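Local structure of sensory box histidine kinase/response regulator (Burkholderia thailandensis, 3MR0) at residues Lys40-Glu45 and Tyr86-Arg91; Trp97-Gly102 and Trp118-Thr123. The protein is probably a phosphorelay sensor kinase of a two-component system, of which this chain is the PAS sensor domain. All coordinates share one frame; numbering follows the deposited sequence. Where two conformers were deposited one is given.

Contact 1: Lys40-Glu45 and Tyr86-Arg91; sequences KIMGYE and YRVRTR
Tyr-44 lies with one face of its ring against Arg-91, joining the turn after helix 36-41 of this PAS fold to the loop that follows strand 82-89, an outermost strand of the antiparallel sheet. The CH-pi contact is close: Arg-91 CB sits 3.3 Å from the Tyr-44 ring centroid, 19° off the normal and shifted toward the hydroxyl end of the ring. Because Arg-91 CG stands opposite its own backbone N and the chain runs extended to NE, the side chain passes across the ring and leads its guanidinium off beyond it, the two planes nearly perpendicular at 83°. A single direct hydrogen bond ties the backbones, from Arg-91 N to Met-42 O at 2.7 Å, with the donor almost in line with the C=O bond. Gly-43 follows with positive phi and closes the helix in a Schellman motif. Selenomethionine Met-42 is folded back on itself, chi1, chi2 and chi3 all close to -60°, which brings its tip to strand 82-89: SE is 3.8 Å from Val-88 CG2, and CE lies 3.5 Å from Arg-89 O. The two side chains meet almost at right angles, and Val-88 itself belongs to a pocket occupied by a PG5 molecule. Thr-90 turns CB to Met-42 O at 3.2 Å, while its hydroxyl is hydrogen-bonded to Asp-94 O. Two waters bridge the segments at the margins. One donates to Gly-43 O and accepts from Arg-91 NH1 at the guanidinium edge; the other, in the plane of the Tyr-44 ring, is 2.7 Å from Tyr-44 OH and donates to Arg-89 O.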
# COMPACT_ATOMS: atom_id res chain seq x y z
N LYS A 40 8.04 5.12 -8.19
CA LYS A 40 7.55 4.93 -9.53
C LYS A 40 6.09 4.53 -9.52
O LYS A 40 5.28 5.12 -10.24
CB LYS A 40 8.41 3.93 -10.28
CG LYS A 40 7.88 3.61 -11.68
CD LYS A 40 7.45 4.87 -12.44
CE LYS A 40 8.62 5.72 -12.88
NZ LYS A 40 8.25 6.61 -14.01
N ILE A 41 5.74 3.54 -8.70
CA ILE A 41 4.35 3.08 -8.61
C ILE A 41 3.37 4.21 -8.30
O ILE A 41 2.23 4.16 -8.73
CB ILE A 41 4.20 1.93 -7.58
CG1 ILE A 41 4.87 0.65 -8.09
CG2 ILE A 41 2.74 1.66 -7.24
CD1 ILE A 41 4.98 -0.43 -7.03
N MSE A 42 3.81 5.23 -7.57
CA MSE A 42 2.98 6.42 -7.34
C MSE A 42 2.95 7.34 -8.57
O MSE A 42 2.23 8.35 -8.60
CB MSE A 42 3.44 7.21 -6.11
CG MSE A 42 3.40 6.45 -4.81
SE MSE A 42 1.63 5.75 -4.37
CE MSE A 42 0.68 7.45 -4.30
N GLY A 43 3.74 6.97 -9.58
CA GLY A 43 3.83 7.70 -10.83
C GLY A 43 4.96 8.70 -10.86
O GLY A 43 5.00 9.54 -11.76
N TYR A 44 5.89 8.62 -9.90
CA TYR A 44 6.95 9.62 -9.76
C TYR A 44 8.33 9.07 -10.05
O TYR A 44 8.69 8.00 -9.57
CB TYR A 44 6.95 10.20 -8.34
CG TYR A 44 5.74 11.04 -8.00
CD1 TYR A 44 5.76 12.43 -8.11
CD2 TYR A 44 4.57 10.44 -7.55
CE1 TYR A 44 4.65 13.18 -7.80
CE2 TYR A 44 3.45 11.19 -7.23
CZ TYR A 44 3.49 12.56 -7.36
OH TYR A 44 2.36 13.28 -7.04
N GLU A 45 9.11 9.81 -10.83
CA GLU A 45 10.52 9.45 -11.01
C GLU A 45 11.28 9.62 -9.70
O GLU A 45 10.90 10.41 -8.84
CB GLU A 45 11.17 10.30 -12.10
CG GLU A 45 10.71 9.99 -13.50
CD GLU A 45 10.86 8.51 -13.88
OE1 GLU A 45 11.78 7.83 -13.39
OE2 GLU A 45 10.04 8.04 -14.69
N TYR A 86 -6.07 -1.23 -1.91
CA TYR A 86 -6.78 0.04 -1.97
C TYR A 86 -6.32 0.96 -3.10
O TYR A 86 -5.32 0.67 -3.76
CB TYR A 86 -6.73 0.76 -0.63
CG TYR A 86 -5.35 1.17 -0.14
CD1 TYR A 86 -4.83 2.44 -0.42
CD2 TYR A 86 -4.60 0.30 0.63
CE1 TYR A 86 -3.59 2.82 0.06
CE2 TYR A 86 -3.37 0.67 1.12
CZ TYR A 86 -2.86 1.93 0.83
OH TYR A 86 -1.63 2.28 1.34
N ARG A 87 -7.05 2.05 -3.32
CA ARG A 87 -6.74 2.98 -4.38
C ARG A 87 -5.95 4.16 -3.86
O ARG A 87 -6.28 4.71 -2.80
CB ARG A 87 -8.02 3.47 -5.07
CG ARG A 87 -8.68 2.44 -5.99
CD ARG A 87 -10.16 2.71 -6.13
NE ARG A 87 -10.82 2.60 -4.83
CZ ARG A 87 -12.14 2.67 -4.65
NH1 ARG A 87 -12.95 2.85 -5.69
NH2 ARG A 87 -12.64 2.56 -3.43
N VAL A 88 -4.91 4.53 -4.60
CA VAL A 88 -4.12 5.73 -4.35
C VAL A 88 -4.06 6.63 -5.59
O VAL A 88 -4.01 6.14 -6.72
CB VAL A 88 -2.67 5.43 -3.90
CG1 VAL A 88 -2.65 4.86 -2.50
CG2 VAL A 88 -1.95 4.53 -4.88
N ARG A 89 -4.07 7.94 -5.36
CA ARG A 89 -3.97 8.92 -6.42
C ARG A 89 -2.50 9.08 -6.82
O ARG A 89 -1.65 9.46 -6.00
CB ARG A 89 -4.57 10.27 -5.96
CG ARG A 89 -4.84 11.25 -7.09
CD ARG A 89 -5.45 12.55 -6.59
NE ARG A 89 -6.90 12.47 -6.36
CZ ARG A 89 -7.83 12.80 -7.25
NH1 ARG A 89 -7.47 13.22 -8.46
NH2 ARG A 89 -9.12 12.71 -6.95
N THR A 90 -2.20 8.76 -8.07
CA THR A 90 -0.84 8.85 -8.59
C THR A 90 -0.47 10.31 -8.95
O THR A 90 -1.30 11.22 -8.89
CB THR A 90 -0.68 7.91 -9.79
OG1 THR A 90 -1.60 8.28 -10.81
CG2 THR A 90 -0.97 6.48 -9.38
N ARG A 91 0.79 10.52 -9.30
CA ARG A 91 1.30 11.86 -9.57
C ARG A 91 0.34 12.62 -10.44
O ARG A 91 0.09 13.82 -10.26
CB ARG A 91 2.62 11.76 -10.31
CG ARG A 91 3.02 13.01 -11.01
CD ARG A 91 4.28 12.77 -11.81
NE ARG A 91 4.70 13.98 -12.50
CZ ARG A 91 4.34 14.31 -13.73
NH1 ARG A 91 3.55 13.51 -14.43
NH2 ARG A 91 4.76 15.46 -14.26
O HOH W 1 2.89 10.51 -13.30
O HOH W 2 0.57 11.80 -5.63

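Contact 2: Trp97-Gly102 and Trp118-Thr123; sequences WIQSRG and WIMDVT
Gln-99 and Met-120 exchange both backbone hydrogen bonds, Gln-99 N to Met-120 O at 2.9 Å and Met-120 N to Gln-99 O at 3.0 Å, each donor in the plane of the carbonyl it meets. They form a hydrogen-bonded pair in the antiparallel hairpin of strands 95-106 and 112-121 of the PAS sheet. Arg-101 and Trp-118 form the next such pair, Trp-118 N donating to Arg-101 O at 3.0 Å and Arg-101 N to Trp-118 O at a longer 3.3 Å. Ile-98 with Asp-121 and Ser-100 with Ile-119 are the non-hydrogen-bonded pairs, and Ile-98 CD1 touches Ile-119 CG2 on the face that bears Ile-98 and Ser-100 of a PG5 pocket. Where strand gives way to helix 123-140 the pattern changes: Val-122 N reaches Trp-97 O from well above the carbonyl plane, and Trp-97 N donates to the hydroxyl Thr-123 OG1 at 2.9 Å. That hydroxyl in turn donates a hydrogen bond to Asp-121 OD1, which also takes Thr-123 N in an Asx turn; Asp-121 OD2 forms a salt bridge with Arg-96. On the face bearing Trp-118, the indole, its CG tucked between backbone N and carbonyl carbon (chi1 48°), has Arg-101 over one face and Gln-99 at its edge. Arg-101 CB lies over the six-membered ring, 3.9 Å from the centroid, and Arg-101 CD approaches CZ2 of Trp-118 to 3.4 Å; Gln-99 OE1 lies in the ring plane. Asp-83 on strand 82-89 accepts from Gln-99 NE2 and pairs with Arg-101 NE, so a single carboxylate probably steadies both side chains that touch the indole, and would offset the arginine's charge.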
# COMPACT_ATOMS: atom_id res chain seq x y z
N TRP A 97 -4.82 0.79 -8.16
CA TRP A 97 -4.95 -0.07 -7.00
C TRP A 97 -3.57 -0.58 -6.63
O TRP A 97 -2.78 -0.95 -7.50
CB TRP A 97 -5.83 -1.28 -7.29
CG TRP A 97 -7.28 -0.97 -7.39
CD1 TRP A 97 -7.95 -0.51 -8.49
CD2 TRP A 97 -8.25 -1.14 -6.36
NE1 TRP A 97 -9.29 -0.37 -8.19
CE2 TRP A 97 -9.50 -0.75 -6.89
CE3 TRP A 97 -8.19 -1.56 -5.03
CZ2 TRP A 97 -10.67 -0.79 -6.14
CZ3 TRP A 97 -9.37 -1.59 -4.29
CH2 TRP A 97 -10.59 -1.22 -4.85
N ILE A 98 -3.28 -0.60 -5.34
CA ILE A 98 -2.10 -1.26 -4.81
C ILE A 98 -2.52 -2.30 -3.76
O ILE A 98 -3.53 -2.12 -3.06
CB ILE A 98 -1.10 -0.26 -4.16
CG1 ILE A 98 -1.78 0.61 -3.08
CG2 ILE A 98 -0.42 0.61 -5.20
CD1 ILE A 98 -0.82 1.55 -2.34
N GLN A 99 -1.75 -3.38 -3.65
CA GLN A 99 -1.78 -4.22 -2.46
C GLN A 99 -0.64 -3.76 -1.54
O GLN A 99 0.48 -3.58 -2.01
CB GLN A 99 -1.60 -5.70 -2.82
CG GLN A 99 -1.47 -6.59 -1.60
CD GLN A 99 -1.11 -8.01 -1.96
OE1 GLN A 99 -0.52 -8.27 -3.01
NE2 GLN A 99 -1.45 -8.95 -1.08
N SER A 100 -0.94 -3.53 -0.26
CA SER A 100 0.09 -3.10 0.71
C SER A 100 0.15 -4.12 1.84
O SER A 100 -0.87 -4.46 2.44
CB SER A 100 -0.18 -1.69 1.25
OG SER A 100 0.88 -1.22 2.06
N ARG A 101 1.36 -4.59 2.13
CA ARG A 101 1.61 -5.58 3.18
C ARG A 101 2.81 -5.15 4.01
O ARG A 101 3.80 -4.67 3.49
CB ARG A 101 1.86 -6.95 2.55
CG ARG A 101 1.99 -8.09 3.52
CD ARG A 101 2.28 -9.42 2.79
NE ARG A 101 1.17 -9.88 1.95
CZ ARG A 101 1.13 -11.06 1.34
NH1 ARG A 101 2.14 -11.91 1.46
NH2 ARG A 101 0.08 -11.39 0.60
N GLY A 102 2.72 -5.33 5.32
CA GLY A 102 3.76 -4.84 6.19
C GLY A 102 3.70 -5.40 7.59
O GLY A 102 2.71 -6.01 7.98
N TRP A 118 5.84 -3.49 1.67
CA TRP A 118 5.93 -3.23 0.26
C TRP A 118 4.58 -2.83 -0.33
O TRP A 118 3.54 -2.94 0.32
CB TRP A 118 6.49 -4.45 -0.47
CG TRP A 118 5.85 -5.81 -0.12
CD1 TRP A 118 6.36 -6.75 0.73
CD2 TRP A 118 4.63 -6.37 -0.64
NE1 TRP A 118 5.53 -7.84 0.79
CE2 TRP A 118 4.46 -7.63 -0.05
CE3 TRP A 118 3.65 -5.91 -1.54
CZ2 TRP A 118 3.37 -8.45 -0.31
CZ3 TRP A 118 2.56 -6.73 -1.81
CH2 TRP A 118 2.43 -7.98 -1.20
N ILE A 119 4.61 -2.37 -1.57
CA ILE A 119 3.40 -2.19 -2.32
C ILE A 119 3.59 -2.83 -3.70
O ILE A 119 4.70 -2.88 -4.22
CB ILE A 119 3.00 -0.70 -2.46
CG1 ILE A 119 4.09 0.11 -3.17
CG2 ILE A 119 2.66 -0.12 -1.10
CD1 ILE A 119 3.64 1.51 -3.59
N MSE A 120 2.50 -3.33 -4.28
CA MSE A 120 2.50 -3.78 -5.67
C MSE A 120 1.31 -3.15 -6.37
O MSE A 120 0.26 -2.97 -5.75
CB MSE A 120 2.43 -5.31 -5.76
CG MSE A 120 3.75 -5.98 -5.51
SE MSE A 120 3.78 -7.82 -6.14
CE MSE A 120 2.77 -8.67 -4.74
N ASP A 121 1.48 -2.83 -7.65
CA ASP A 121 0.37 -2.29 -8.44
C ASP A 121 -0.47 -3.44 -8.94
O ASP A 121 0.01 -4.22 -9.76
CB ASP A 121 0.84 -1.46 -9.63
CG ASP A 121 -0.31 -0.69 -10.27
OD1 ASP A 121 -1.31 -1.31 -10.66
OD2 ASP A 121 -0.23 0.55 -10.36
N VAL A 122 -1.70 -3.54 -8.43
CA VAL A 122 -2.62 -4.63 -8.79
C VAL A 122 -3.84 -4.12 -9.57
O VAL A 122 -4.90 -4.73 -9.55
CB VAL A 122 -3.10 -5.43 -7.54
CG1 VAL A 122 -1.92 -6.12 -6.84
CG2 VAL A 122 -3.89 -4.53 -6.57
N THR A 123 -3.67 -3.00 -10.28
CA THR A 123 -4.77 -2.35 -10.96
C THR A 123 -5.46 -3.26 -11.95
O THR A 123 -6.68 -3.39 -11.90
CB THR A 123 -4.34 -1.03 -11.66
OG1 THR A 123 -3.73 -0.17 -10.70
CG2 THR A 123 -5.55 -0.32 -12.26

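Overall arrangement
Contacts 1 and 2 meet on the same sheet, their centres about 11 Å apart. Strand 82-89 of contact 1 adjoins strand 95-106 of contact 2, with a probable hydrogen bond of 2.9 Å between Tyr-86 O and Ile-98 N. Beside it Arg-87 CG packs on Trp-97 CE2 at 3.4 Å, and both residues belong to one PG5 site. Helix 36-41 packs on the other face, where Ile-41 CD1 is 3.7 Å from Ile-119 O. There Tyr-86 and Val-88 of contact 1 and Ile-98 and Ser-100 of contact 2 line a second PG5 pocket; the ligand probably came from the crystallisation liquor.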